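Local coordinates for protein glycosyl hydrolase (Aspergillus fumigatus, PDB 2X8R) that probably cleaves the beta-1,4 linkages between N-acetylmuramic acid and N-acetylglucosamine in bacterial peptidoglycan, acting as a secreted family 25 lysozyme, at residues G109-H112 and S113-V116. Numbering follows the deposited sequence.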
loop_
_atom_site.group_PDB
_atom_site.type_symbol
_atom_site.label_atom_id
_atom_site.label_comp_id
_atom_site.label_asym_id
_atom_site.label_seq_id
_atom_site.Cartn_x
_atom_site.Cartn_y
_atom_site.Cartn_z
ATOM N N GLY A 109 -18.981 -4.135 7.826
ATOM C CA GLY A 109 -20.269 -4.830 7.781
ATOM C C GLY A 109 -20.272 -6.019 6.843
ATOM O O GLY A 109 -21.328 -6.648 6.600
ATOM N N LEU A 110 -19.109 -6.384 6.327
ATOM C CA LEU A 110 -19.030 -7.502 5.399
ATOM C C LEU A 110 -18.632 -8.779 6.142
ATOM O O LEU A 110 -17.905 -8.730 7.144
ATOM C CB LEU A 110 -18.002 -7.197 4.303
ATOM C CG LEU A 110 -18.276 -6.110 3.255
ATOM C CD1 LEU A 110 -17.371 -6.427 2.053
ATOM C CD2 LEU A 110 -19.744 -6.155 2.853
ATOM N N SER A 111 -19.095 -9.917 5.623
ATOM C CA SER A 111 -18.695 -11.227 6.091
ATOM C C SER A 111 -17.331 -11.582 5.536
ATOM O O SER A 111 -16.817 -10.889 4.659
ATOM C CB SER A 111 -19.707 -12.285 5.631
ATOM O OG SER A 111 -19.613 -12.526 4.217
ATOM N N HIS A 112 -16.745 -12.666 6.043
ATOM C CA HIS A 112 -15.501 -13.158 5.510
ATOM C C HIS A 112 -15.638 -13.397 4.015
ATOM O O HIS A 112 -14.788 -12.946 3.244
ATOM C CB HIS A 112 -15.107 -14.464 6.205
ATOM C CG HIS A 112 -14.639 -14.271 7.599
ATOM N ND1 HIS A 112 -14.176 -15.318 8.373
ATOM C CD2 HIS A 112 -14.557 -13.165 8.369
ATOM C CE1 HIS A 112 -13.824 -14.853 9.559
ATOM N NE2 HIS A 112 -14.045 -13.553 9.582
ATOM N N SER A 113 -16.716 -14.061 3.572
ATOM C CA SER A 113 -16.732 -14.392 2.151
ATOM C C SER A 113 -16.936 -13.146 1.322
ATOM O O SER A 113 -16.421 -13.059 0.205
ATOM C CB SER A 113 -17.754 -15.466 1.763
ATOM O OG SER A 113 -19.016 -15.136 2.252
ATOM N N GLN A 114 -17.712 -12.208 1.839
ATOM C CA GLN A 114 -17.902 -10.933 1.118
ATOM C C GLN A 114 -16.617 -10.136 1.005
ATOM O O GLN A 114 -16.350 -9.505 -0.029
ATOM C CB GLN A 114 -18.990 -10.068 1.756
ATOM C CG GLN A 114 -20.363 -10.672 1.552
ATOM C CD GLN A 114 -21.415 -9.954 2.338
ATOM O OE1 GLN A 114 -21.194 -9.582 3.498
ATOM N NE2 GLN A 114 -22.580 -9.732 1.718
ATOM N N MET A 115 -15.859 -10.117 2.096
ATOM C CA MET A 115 -14.618 -9.335 2.130
ATOM C C MET A 115 -13.586 -9.981 1.216
ATOM O O MET A 115 -12.915 -9.295 0.433
ATOM C CB MET A 115 -14.112 -9.231 3.553
ATOM C CG MET A 115 -12.875 -8.330 3.714
ATOM S SD MET A 115 -13.144 -6.635 3.179
ATOM C CE MET A 115 -14.116 -6.070 4.568
ATOM N N VAL A 116 -13.483 -11.313 1.267
ATOM C CA VAL A 116 -12.527 -11.978 0.379
ATOM C C VAL A 116 -12.886 -11.685 -1.099
ATOM O O VAL A 116 -12.007 -11.379 -1.927
ATOM C CB VAL A 116 -12.427 -13.460 0.737
ATOM C CG1 VAL A 116 -11.703 -14.269 -0.374
ATOM C CG2 VAL A 116 -11.741 -13.592 2.147
HETATM O O HOH W 1 -22.517 -9.405 5.937
HETATM O O HOH W 2 -21.826 -13.652 3.272
#
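S111 and Q114 grip each other at the start of helix 112-130 in a capping box. S111 OG sits between its own backbone N and carbonyl carbon (chi1 72°), which brings it round to accept from Q114 N at 3.1 Å. In return, CG of Q114 lies anti to the carbonyl carbon (chi1 -70°) and the chain runs on extended, carrying OE1 back to S111 N, which donates to it at 3.0 Å, almost straight at 173° and onto an in-plane lone pair of the amide. One water also donates to that OE1, 2.8 Å away, and to G109 O, tying the preceding loop to the same oxygen. A second water lies 2.7 Å from S111 OG and reaches S113 OG weakly. H112 NE2 is hydrogen-bonded to R145 O, beyond the two segments.

The first turn of the helix follows in the backbone: M115 N donates to S111 O at 2.8 Å, and V116 N to H112 O.

Apolar contact comes from L110, whose side chain crosses that of Q114 at about a right angle. Its CB meets M115 CE at 4.1 Å; M115, bent at chi2 and chi3, also touches W142.

S111 N and Q114 N, with no preceding helical turn to pair with, thus each find a side-chain oxygen instead, while L110 and M115 add an apolar contact, both touching P66.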